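PDB 1BKP: thymidylate synthase 1 from Bacillus subtilis, which probably catalyses the reductive methylation of dUMP to dTMP, with 5,10-methylenetetrahydrofolate as both methyl donor and reductant, for DNA precursor synthesis. Local coordinates for residues 13-24 with 38-46; 173-184 with 211-222. All blocks are in the same frame, centred on the assembly; numbering follows the deposited sequence.

Interaction 1 (13-24 with 38-46) and interaction 2 (173-184 with 211-222) belong to one mixed sheet, and their centres lie about 16 Å apart. Interaction 1 closes before interaction 2 opens along the chain. It forms one edge of the sheet within this chain, where strand 19-20 pairs antiparallel with strand 39-49. Interaction 2 joins the two parallel strands nearer the middle, 172-183 and 209-223. Strands 39-49 and 209-223 are neighbours, so the two contacts touch directly: Val-42 O is 2.9 Å from Cys-220 N. Both also reach the second subunit. The sheet thus connects the N-terminal helix with predicted dUMP-binding residues and with the dimer interface.

Interaction 1: residues 13-24 with 38-46; sequences DIINNGISDEEF and HTLSVISKQ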
loop_
_atom_site.group_PDB
_atom_site.type_symbol
_atom_site.label_atom_id
_atom_site.label_comp_id
_atom_site.label_asym_id
_atom_site.label_seq_id
_atom_site.Cartn_x
_atom_site.Cartn_y
_atom_site.Cartn_z
ATOM N N ASP A 13 9.904 19.812 0.900
ATOM C CA ASP A 13 10.738 18.800 0.282
ATOM C C ASP A 13 10.477 18.716 -1.209
ATOM O O ASP A 13 11.402 18.493 -2.045
ATOM C CB ASP A 13 10.485 17.424 0.939
ATOM C CG ASP A 13 11.393 16.359 0.361
ATOM O OD1 ASP A 13 12.585 16.635 0.337
ATOM O OD2 ASP A 13 10.986 15.275 -0.078
ATOM N N ILE A 14 9.219 18.939 -1.573
ATOM C CA ILE A 14 8.847 18.877 -2.963
ATOM C C ILE A 14 9.345 20.109 -3.749
ATOM O O ILE A 14 9.961 19.981 -4.871
ATOM C CB ILE A 14 7.264 18.733 -3.103
ATOM C CG1 ILE A 14 6.820 17.360 -2.587
ATOM C CG2 ILE A 14 6.784 18.895 -4.591
ATOM C CD1 ILE A 14 5.223 17.229 -2.535
ATOM N N ILE A 15 9.156 21.283 -3.124
ATOM C CA ILE A 15 9.567 22.529 -3.740
ATOM C C ILE A 15 11.060 22.469 -3.879
ATOM O O ILE A 15 11.543 22.806 -4.906
ATOM C CB ILE A 15 9.240 23.765 -2.893
ATOM C CG1 ILE A 15 7.749 24.077 -2.968
ATOM C CG2 ILE A 15 10.096 24.941 -3.339
ATOM C CD1 ILE A 15 7.348 25.091 -1.908
ATOM N N ASN A 16 11.792 21.966 -2.907
ATOM C CA ASN A 16 13.237 21.919 -3.029
ATOM C C ASN A 16 13.919 20.791 -3.770
ATOM O O ASN A 16 14.895 21.009 -4.463
ATOM C CB ASN A 16 13.918 22.052 -1.655
ATOM C CG ASN A 16 13.486 23.291 -0.910
ATOM O OD1 ASN A 16 13.075 24.275 -1.518
ATOM N ND2 ASN A 16 13.540 23.237 0.411
ATOM N N ASN A 17 13.352 19.610 -3.714
ATOM C CA ASN A 17 13.984 18.428 -4.273
ATOM C C ASN A 17 13.091 17.761 -5.255
ATOM O O ASN A 17 13.440 16.691 -5.797
ATOM C CB ASN A 17 14.178 17.435 -3.131
ATOM C CG ASN A 17 15.107 17.955 -2.085
ATOM O OD1 ASN A 17 16.189 18.424 -2.397
ATOM N ND2 ASN A 17 14.692 17.892 -0.846
ATOM N N GLY A 18 11.922 18.346 -5.498
ATOM C CA GLY A 18 11.009 17.680 -6.431
ATOM C C GLY A 18 11.480 17.572 -7.878
ATOM O O GLY A 18 12.219 18.428 -8.359
ATOM N N ILE A 19 11.039 16.546 -8.582
ATOM C CA ILE A 19 11.413 16.340 -9.963
ATOM C C ILE A 19 10.303 16.790 -10.933
ATOM O O ILE A 19 9.124 16.467 -10.758
ATOM C CB ILE A 19 11.739 14.822 -10.176
ATOM C CG1 ILE A 19 12.819 14.404 -9.181
ATOM C CG2 ILE A 19 12.185 14.554 -11.636
ATOM C CD1 ILE A 19 12.453 13.173 -8.462
ATOM N N SER A 20 10.697 17.516 -11.991
ATOM C CA SER A 20 9.732 18.038 -12.904
ATOM C C SER A 20 9.260 17.066 -13.935
ATOM O O SER A 20 10.012 16.243 -14.322
ATOM C CB SER A 20 10.360 19.271 -13.580
ATOM O OG SER A 20 9.548 19.640 -14.676
ATOM N N ASP A 21 7.989 17.096 -14.331
ATOM C CA ASP A 21 7.529 16.267 -15.424
ATOM C C ASP A 21 7.627 16.929 -16.777
ATOM O O ASP A 21 6.948 16.513 -17.729
ATOM C CB ASP A 21 6.139 15.718 -15.201
ATOM C CG ASP A 21 5.109 16.797 -14.937
ATOM O OD1 ASP A 21 5.468 17.973 -15.075
ATOM O OD2 ASP A 21 3.949 16.423 -14.596
ATOM N N GLU A 22 8.458 17.975 -16.864
ATOM C CA GLU A 22 8.662 18.715 -18.164
ATOM C C GLU A 22 9.134 17.739 -19.315
ATOM O O GLU A 22 8.852 17.958 -20.480
ATOM C CB GLU A 22 9.744 19.759 -17.931
ATOM C CG GLU A 22 9.288 21.088 -17.503
ATOM C CD GLU A 22 10.316 21.775 -16.571
ATOM O OE1 GLU A 22 11.441 21.241 -16.367
ATOM O OE2 GLU A 22 9.969 22.834 -15.996
ATOM N N GLU A 23 9.773 16.611 -18.954
ATOM C CA GLU A 23 10.250 15.656 -19.928
ATOM C C GLU A 23 9.173 14.905 -20.679
ATOM O O GLU A 23 9.456 14.296 -21.762
ATOM C CB GLU A 23 11.180 14.653 -19.290
ATOM C CG GLU A 23 10.472 13.763 -18.234
ATOM C CD GLU A 23 11.376 12.681 -17.667
ATOM O OE1 GLU A 23 12.049 12.049 -18.485
ATOM O OE2 GLU A 23 11.404 12.466 -16.409
ATOM N N PHE A 24 7.971 14.873 -20.102
ATOM C CA PHE A 24 6.863 14.180 -20.707
ATOM C C PHE A 24 5.924 15.119 -21.438
ATOM O O PHE A 24 5.911 16.336 -21.161
ATOM C CB PHE A 24 6.086 13.404 -19.605
ATOM C CG PHE A 24 6.969 12.437 -18.817
ATOM C CD1 PHE A 24 7.557 11.368 -19.423
ATOM C CD2 PHE A 24 7.201 12.619 -17.468
ATOM C CE1 PHE A 24 8.352 10.468 -18.722
ATOM C CE2 PHE A 24 8.018 11.710 -16.723
ATOM C CZ PHE A 24 8.586 10.620 -17.383
ATOM N N HIS A 38 2.398 21.472 -15.642
ATOM C CA HIS A 38 3.408 20.505 -15.201
ATOM C C HIS A 38 3.437 20.450 -13.672
ATOM O O HIS A 38 2.814 21.342 -13.002
ATOM C CB HIS A 38 4.779 20.898 -15.754
ATOM C CG HIS A 38 4.899 20.694 -17.243
ATOM N ND1 HIS A 38 5.012 19.448 -17.812
ATOM C CD2 HIS A 38 4.854 21.571 -18.276
ATOM C CE1 HIS A 38 5.021 19.553 -19.136
ATOM N NE2 HIS A 38 4.931 20.831 -19.441
ATOM N N THR A 39 4.180 19.487 -13.119
ATOM C CA THR A 39 4.258 19.311 -11.675
ATOM C C THR A 39 5.657 18.965 -11.240
ATOM O O THR A 39 6.517 18.734 -12.108
ATOM C CB THR A 39 3.417 18.103 -11.212
ATOM O OG1 THR A 39 3.933 16.898 -11.805
ATOM C CG2 THR A 39 1.948 18.271 -11.600
ATOM N N LEU A 40 5.949 19.216 -9.966
ATOM C CA LEU A 40 7.169 18.751 -9.273
ATOM C C LEU A 40 6.661 17.553 -8.377
ATOM O O LEU A 40 5.573 17.649 -7.797
ATOM C CB LEU A 40 7.790 19.797 -8.297
ATOM C CG LEU A 40 8.307 21.101 -8.943
ATOM C CD1 LEU A 40 8.806 22.030 -7.891
ATOM C CD2 LEU A 40 9.373 20.796 -9.964
ATOM N N SER A 41 7.436 16.466 -8.264
ATOM C CA SER A 41 6.967 15.375 -7.436
ATOM C C SER A 41 8.103 14.679 -6.771
ATOM O O SER A 41 9.277 14.795 -7.194
ATOM C CB SER A 41 6.189 14.376 -8.300
ATOM O OG SER A 41 7.048 13.929 -9.333
ATOM N N VAL A 42 7.747 13.972 -5.702
ATOM C CA VAL A 42 8.654 13.108 -4.924
ATOM C C VAL A 42 7.874 11.786 -4.702
ATOM O O VAL A 42 6.655 11.698 -4.919
ATOM C CB VAL A 42 9.087 13.648 -3.571
ATOM C CG1 VAL A 42 9.965 14.897 -3.761
ATOM C CG2 VAL A 42 7.830 13.895 -2.629
ATOM N N ILE A 43 8.609 10.728 -4.446
ATOM C CA ILE A 43 8.033 9.405 -4.306
ATOM C C ILE A 43 8.052 8.901 -2.884
ATOM O O ILE A 43 9.091 8.988 -2.205
ATOM C CB ILE A 43 8.902 8.407 -5.173
ATOM C CG1 ILE A 43 8.711 8.672 -6.686
ATOM C CG2 ILE A 43 8.510 7.021 -5.007
ATOM C CD1 ILE A 43 9.810 7.816 -7.504
ATOM N N SER A 44 6.926 8.304 -2.483
ATOM C CA SER A 44 6.754 7.676 -1.232
ATOM C C SER A 44 6.969 8.512 0.022
ATOM O O SER A 44 8.051 8.512 0.604
ATOM C CB SER A 44 7.538 6.350 -1.199
ATOM O OG SER A 44 7.208 5.575 -0.085
ATOM N N LYS A 45 5.900 9.139 0.500
ATOM C CA LYS A 45 5.985 9.960 1.750
ATOM C C LYS A 45 4.939 9.348 2.720
ATOM O O LYS A 45 3.939 8.764 2.288
ATOM C CB LYS A 45 5.598 11.454 1.478
ATOM C CG LYS A 45 6.640 12.142 0.550
ATOM C CD LYS A 45 7.937 12.402 1.369
ATOM C CE LYS A 45 8.971 13.171 0.649
ATOM N NZ LYS A 45 9.949 13.687 1.697
ATOM N N GLN A 46 5.072 9.705 3.986
ATOM C CA GLN A 46 4.195 9.150 5.009
ATOM C C GLN A 46 3.903 10.179 6.107
ATOM O O GLN A 46 4.814 10.882 6.530
ATOM C CB GLN A 46 4.891 7.932 5.689
ATOM C CG GLN A 46 4.008 7.353 6.761
ATOM C CD GLN A 46 4.556 6.119 7.408
ATOM O OE1 GLN A 46 5.108 6.219 8.486
ATOM N NE2 GLN A 46 4.350 4.948 6.800
HETATM O O HOH W 1 6.577 15.626 -11.573
#
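Asp-21 meets His-38 and Thr-39 through its carboxylate. Its CB lies in the plane of the Phe-24 ring, at the edge. CG sits between the backbone N and the carbonyl carbon (chi1 56°), which brings the carboxylate to the start of strand 39-49. OD1 accepts two bonds. Thr-39 N lies 2.8 Å from Asp-21 OD1, on its syn side but tilted out of the carboxylate plane. His-38 ND1 comes from the opposite face of the carboxylate, at 3.1 Å from Asp-21 OD1, with that oxygen close to the ring plane. The carboxylate and the imidazole are turned 73° apart. Asp-21 OD2 lies 2.8 Å from Thr-39 OG1, at best a weak bond. Over one face of the His-38 ring, Glu-22 CA makes a CH-pi contact.

Beside it, Ile-19 and Ser-41 form an antiparallel hydrogen-bonded pair. Ile-19 N to Ser-41 O is nearly straight, at 2.8 Å. A water links Ile-19 O, Thr-39 OG1 and Ser-41 OG. Ser-41 OG also bonds Lys-169 of the second subunit.

The helix end packs on the same strand. Ile-14 CG1 touches Val-42 CG2 at 3.6 Å, and its CG2 branch reaches Leu-40 CB. Gly-18 leaves the helix and brings its CA close to Ser-41 O. At the far end Lys-45, bent at chi2, puts NZ 2.6 Å from Asp-13 OD2 in a salt bridge. The ammonium approaches from above the carboxylate plane. Asn-17 ND2 holds the other oxygen, OD1, of Asp-13.

The contact joins helix 3-17 and strand 19-20 to strand 39-49. Its chemistry has four parts: the carboxylate site, the backbone pair with its water, the apolar Ile-14 patch and the salt bridge. The two bonds on OD1 would favour a charged Asp-21 and probably fix the rotation of its carboxylate.

Interaction 2: residues 173-184 with 211-222; sequences LHLEVRARSNDM and GEYIFNIGDCHV
Glu-176 and Asn-216 meet on one face of a parallel strand pair. Asn-216 ND2 donates to Glu-176 OE2 at 2.9 Å, on the anti side of the carboxylate. The amide and carboxylate planes are 42° apart. Glu-176 CG is anti to the backbone N (chi1 -177°), and the extended chain beyond it carries the carboxylate over to Asn-216. Ile-214 CG2 packs beside it.

The opposite face is mainly apolar along strands 173-179 and 211-217. Leu-175 CD2 lies 3.9 Å from Tyr-213 CE1, and the two side chains point the same way. Val-177 CG1 meets Phe-215 CE2 at 4.0 Å.

Backbone bonding continues through the corners at Arg-180 and at Gly-218 and Asp-219. Beyond them, Asn-182 CB rests on Ile-217 CG2 at 3.6 Å. Asn-182 O sits 3.6 Å above the plane of the His-221 ring, over its centre. At the ring edge, NE2 of His-221 makes a weak bond to Ser-181 OG at 3.0 Å. Met-184 CB packs on Val-222 CG1 at 3.7 Å. Arg-180, Ser-181, Asn-182, Asp-183, His-221 and Val-222 are predicted to help bind a dUMP shared between the two subunits, so the paired backbones probably set the spacing of that site. Asp-183 is also a predicted folate-binding residue.

A second shell positions these groups. Glu-176 OE2 also bonds Ser-44 of the second subunit, and its OE1 bonds Tyr-167. Arg-180 bonds the main chain of Thr-158 and Pro-159, next to the catalytic Cys-160.

Strands 172-183 and 209-223 are connected through helix 188-206 as a beta-alpha-beta unit. The strand segments 173-179 and 211-217 run 18° apart. Tyr-213 and Asn-182 touch that helix, and Met-184 lies against helix 3-17. Strand 161-169 flanks strand 172-183, and strand 39-49 flanks strand 209-223.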
loop_
_atom_site.group_PDB
_atom_site.type_symbol
_atom_site.label_atom_id
_atom_site.label_comp_id
_atom_site.label_asym_id
_atom_site.label_seq_id
_atom_site.Cartn_x
_atom_site.Cartn_y
_atom_site.Cartn_z
ATOM N N LEU A 173 -7.677 0.598 17.848
ATOM C CA LEU A 173 -7.852 0.430 16.421
ATOM C C LEU A 173 -6.953 1.418 15.619
ATOM O O LEU A 173 -7.173 2.644 15.654
ATOM C CB LEU A 173 -9.310 0.709 16.077
ATOM C CG LEU A 173 -9.753 0.387 14.635
ATOM C CD1 LEU A 173 -9.477 -1.074 14.238
ATOM C CD2 LEU A 173 -11.322 0.651 14.467
ATOM N N HIS A 174 -5.907 0.891 14.971
ATOM C CA HIS A 174 -4.964 1.687 14.149
ATOM C C HIS A 174 -5.434 1.578 12.695
ATOM O O HIS A 174 -5.944 0.496 12.266
ATOM C CB HIS A 174 -3.545 1.105 14.312
ATOM C CG HIS A 174 -3.123 0.959 15.738
ATOM N ND1 HIS A 174 -2.224 1.814 16.377
ATOM C CD2 HIS A 174 -3.418 -0.020 16.652
ATOM C CE1 HIS A 174 -1.995 1.370 17.610
ATOM N NE2 HIS A 174 -2.695 0.265 17.806
ATOM N N LEU A 175 -5.211 2.666 11.907
ATOM C CA LEU A 175 -5.675 2.674 10.538
ATOM C C LEU A 175 -4.497 3.095 9.690
ATOM O O LEU A 175 -3.817 4.082 10.033
ATOM C CB LEU A 175 -6.826 3.713 10.302
ATOM C CG LEU A 175 -7.147 4.051 8.821
ATOM C CD1 LEU A 175 -7.562 2.719 8.107
ATOM C CD2 LEU A 175 -8.291 5.079 8.730
ATOM N N GLU A 176 -4.238 2.341 8.603
ATOM C CA GLU A 176 -3.178 2.742 7.672
ATOM C C GLU A 176 -3.861 2.874 6.299
ATOM O O GLU A 176 -4.515 1.954 5.830
ATOM C CB GLU A 176 -2.056 1.677 7.631
ATOM C CG GLU A 176 -0.929 2.099 6.729
ATOM C CD GLU A 176 0.403 1.391 6.985
ATOM O OE1 GLU A 176 0.386 0.290 7.561
ATOM O OE2 GLU A 176 1.448 1.937 6.595
ATOM N N VAL A 177 -3.635 3.972 5.592
ATOM C CA VAL A 177 -4.292 4.189 4.312
ATOM C C VAL A 177 -3.222 4.455 3.240
ATOM O O VAL A 177 -2.169 4.962 3.559
ATOM C CB VAL A 177 -5.164 5.515 4.504
ATOM C CG1 VAL A 177 -5.769 6.014 3.290
ATOM C CG2 VAL A 177 -6.250 5.275 5.552
ATOM N N ARG A 178 -3.515 4.191 1.975
ATOM C CA ARG A 178 -2.546 4.560 0.927
ATOM C C ARG A 178 -3.214 5.202 -0.250
ATOM O O ARG A 178 -4.233 4.671 -0.746
ATOM C CB ARG A 178 -1.724 3.378 0.378
ATOM C CG ARG A 178 -0.514 3.863 -0.538
ATOM C CD ARG A 178 0.441 2.710 -0.786
ATOM N NE ARG A 178 1.554 3.207 -1.574
ATOM C CZ ARG A 178 1.595 3.294 -2.887
ATOM N NH1 ARG A 178 0.697 2.661 -3.633
ATOM N NH2 ARG A 178 2.658 3.829 -3.457
ATOM N N ALA A 179 -2.627 6.282 -0.716
ATOM C CA ALA A 179 -3.023 6.922 -1.962
ATOM C C ALA A 179 -1.873 6.617 -2.958
ATOM O O ALA A 179 -0.690 6.869 -2.674
ATOM C CB ALA A 179 -3.094 8.433 -1.810
ATOM N N ARG A 180 -2.258 6.233 -4.175
ATOM C CA ARG A 180 -1.266 5.976 -5.214
ATOM C C ARG A 180 -0.656 7.249 -5.702
ATOM O O ARG A 180 0.485 7.321 -6.144
ATOM C CB ARG A 180 -1.989 5.281 -6.417
ATOM C CG ARG A 180 -3.189 5.967 -6.958
ATOM C CD ARG A 180 -3.501 5.411 -8.315
ATOM N NE ARG A 180 -4.673 6.081 -8.878
ATOM C CZ ARG A 180 -4.639 7.042 -9.766
ATOM N NH1 ARG A 180 -3.473 7.557 -10.137
ATOM N NH2 ARG A 180 -5.771 7.547 -10.223
ATOM N N SER A 181 -1.453 8.305 -5.573
ATOM C CA SER A 181 -1.022 9.606 -6.057
ATOM C C SER A 181 -1.796 10.676 -5.261
ATOM O O SER A 181 -2.892 10.374 -4.837
ATOM C CB SER A 181 -1.486 9.759 -7.541
ATOM O OG SER A 181 -0.933 10.970 -7.931
ATOM N N ASN A 182 -1.235 11.864 -5.043
ATOM C CA ASN A 182 -2.082 12.919 -4.397
ATOM C C ASN A 182 -1.587 14.266 -4.858
ATOM O O ASN A 182 -0.363 14.568 -4.815
ATOM C CB ASN A 182 -1.872 12.887 -2.880
ATOM C CG ASN A 182 -3.168 12.726 -2.015
ATOM O OD1 ASN A 182 -3.065 12.913 -0.855
ATOM N ND2 ASN A 182 -4.324 12.366 -2.571
ATOM N N ASP A 183 -2.514 15.113 -5.298
ATOM C CA ASP A 183 -2.188 16.515 -5.620
ATOM C C ASP A 183 -2.072 17.055 -4.191
ATOM O O ASP A 183 -3.099 17.100 -3.451
ATOM C CB ASP A 183 -3.419 17.112 -6.337
ATOM C CG ASP A 183 -3.340 18.610 -6.508
ATOM O OD1 ASP A 183 -2.573 19.294 -5.814
ATOM O OD2 ASP A 183 -3.987 19.094 -7.442
ATOM N N MET A 184 -0.846 17.409 -3.771
ATOM C CA MET A 184 -0.617 17.881 -2.415
ATOM C C MET A 184 -1.292 19.158 -2.008
ATOM O O MET A 184 -1.557 19.336 -0.828
ATOM C CB MET A 184 0.874 17.977 -2.108
ATOM C CG MET A 184 1.553 16.568 -2.241
ATOM S SD MET A 184 0.830 15.351 -1.119
ATOM C CE MET A 184 1.443 15.956 0.405
ATOM N N GLY A 211 -6.278 4.248 17.833
ATOM C CA GLY A 211 -4.863 4.021 17.784
ATOM C C GLY A 211 -4.261 5.050 16.859
ATOM O O GLY A 211 -4.743 6.192 16.725
ATOM N N GLU A 212 -3.150 4.664 16.257
ATOM C CA GLU A 212 -2.411 5.577 15.351
ATOM C C GLU A 212 -3.122 5.732 14.017
ATOM O O GLU A 212 -3.917 4.842 13.663
ATOM C CB GLU A 212 -1.020 4.928 15.134
ATOM C CG GLU A 212 -0.082 5.841 14.481
ATOM C CD GLU A 212 1.346 5.484 14.772
ATOM O OE1 GLU A 212 1.615 4.330 15.187
ATOM O OE2 GLU A 212 2.205 6.369 14.562
ATOM N N TYR A 213 -2.860 6.830 13.255
ATOM C CA TYR A 213 -3.511 6.982 11.929
ATOM C C TYR A 213 -2.315 7.308 10.992
ATOM O O TYR A 213 -1.549 8.217 11.302
ATOM C CB TYR A 213 -4.466 8.162 11.976
ATOM C CG TYR A 213 -4.929 8.597 10.599
ATOM C CD1 TYR A 213 -5.552 7.725 9.710
ATOM C CD2 TYR A 213 -4.771 9.910 10.207
ATOM C CE1 TYR A 213 -6.020 8.200 8.457
ATOM C CE2 TYR A 213 -5.249 10.382 8.979
ATOM C CZ TYR A 213 -5.891 9.502 8.118
ATOM O OH TYR A 213 -6.487 10.007 6.932
ATOM N N ILE A 214 -2.098 6.492 9.969
ATOM C CA ILE A 214 -0.971 6.602 9.051
ATOM C C ILE A 214 -1.534 6.808 7.629
ATOM O O ILE A 214 -2.339 6.023 7.171
ATOM C CB ILE A 214 -0.191 5.290 9.154
ATOM C CG1 ILE A 214 0.250 5.100 10.606
ATOM C CG2 ILE A 214 0.985 5.316 8.242
ATOM C CD1 ILE A 214 0.082 3.702 11.091
ATOM N N PHE A 215 -0.920 7.719 6.871
ATOM C CA PHE A 215 -1.422 8.075 5.533
ATOM C C PHE A 215 -0.198 8.065 4.631
ATOM O O PHE A 215 0.771 8.801 4.842
ATOM C CB PHE A 215 -2.037 9.459 5.575
ATOM C CG PHE A 215 -2.840 9.819 4.284
ATOM C CD1 PHE A 215 -2.179 10.203 3.113
ATOM C CD2 PHE A 215 -4.226 9.679 4.264
ATOM C CE1 PHE A 215 -2.885 10.439 1.874
ATOM C CE2 PHE A 215 -5.012 9.912 3.041
ATOM C CZ PHE A 215 -4.354 10.288 1.851
ATOM N N ASN A 216 -0.200 7.130 3.727
ATOM C CA ASN A 216 0.940 6.932 2.800
ATOM C C ASN A 216 0.611 7.462 1.449
ATOM O O ASN A 216 -0.487 7.189 0.965
ATOM C CB ASN A 216 1.155 5.433 2.608
ATOM C CG ASN A 216 1.693 4.757 3.882
ATOM O OD1 ASN A 216 2.721 5.192 4.414
ATOM N ND2 ASN A 216 0.905 3.872 4.480
ATOM N N ILE A 217 1.587 8.039 0.754
ATOM C CA ILE A 217 1.264 8.550 -0.607
ATOM C C ILE A 217 2.391 8.081 -1.540
ATOM O O ILE A 217 3.557 8.149 -1.157
ATOM C CB ILE A 217 1.280 10.070 -0.705
ATOM C CG1 ILE A 217 0.344 10.750 0.297
ATOM C CG2 ILE A 217 0.752 10.516 -2.087
ATOM C CD1 ILE A 217 1.107 11.326 1.425
ATOM N N GLY A 218 2.016 7.554 -2.703
ATOM C CA GLY A 218 3.040 7.109 -3.669
ATOM C C GLY A 218 3.566 8.267 -4.507
ATOM O O GLY A 218 4.555 8.849 -4.176
ATOM N N ASP A 219 2.842 8.731 -5.521
ATOM C CA ASP A 219 3.410 9.882 -6.269
ATOM C C ASP A 219 2.885 11.188 -5.608
ATOM O O ASP A 219 1.720 11.490 -5.698
ATOM C CB ASP A 219 2.931 9.820 -7.672
ATOM C CG ASP A 219 3.671 10.824 -8.559
ATOM O OD1 ASP A 219 3.386 12.005 -8.444
ATOM O OD2 ASP A 219 4.598 10.459 -9.277
ATOM N N CYS A 220 3.767 11.924 -4.955
ATOM C CA CYS A 220 3.436 13.152 -4.265
ATOM C C CYS A 220 3.723 14.334 -5.211
ATOM O O CYS A 220 4.880 14.641 -5.416
ATOM C CB CYS A 220 4.401 13.223 -3.128
ATOM S SG CYS A 220 3.821 14.028 -1.733
ATOM N N HIS A 221 2.712 15.018 -5.728
ATOM C CA HIS A 221 2.985 16.130 -6.691
ATOM C C HIS A 221 2.313 17.430 -6.446
ATOM O O HIS A 221 1.313 17.469 -5.739
ATOM C CB HIS A 221 2.663 15.663 -8.099
ATOM C CG HIS A 221 1.262 15.115 -8.255
ATOM N ND1 HIS A 221 0.183 15.903 -8.553
ATOM C CD2 HIS A 221 0.782 13.847 -8.209
ATOM C CE1 HIS A 221 -0.904 15.166 -8.705
ATOM N NE2 HIS A 221 -0.568 13.904 -8.497
ATOM N N VAL A 222 2.951 18.522 -6.926
ATOM C CA VAL A 222 2.317 19.828 -6.835
ATOM C C VAL A 222 2.467 20.525 -8.184
ATOM O O VAL A 222 3.512 20.401 -8.862
ATOM C CB VAL A 222 2.816 20.750 -5.712
ATOM C CG1 VAL A 222 2.815 20.138 -4.377
ATOM C CG2 VAL A 222 4.096 21.330 -5.995
#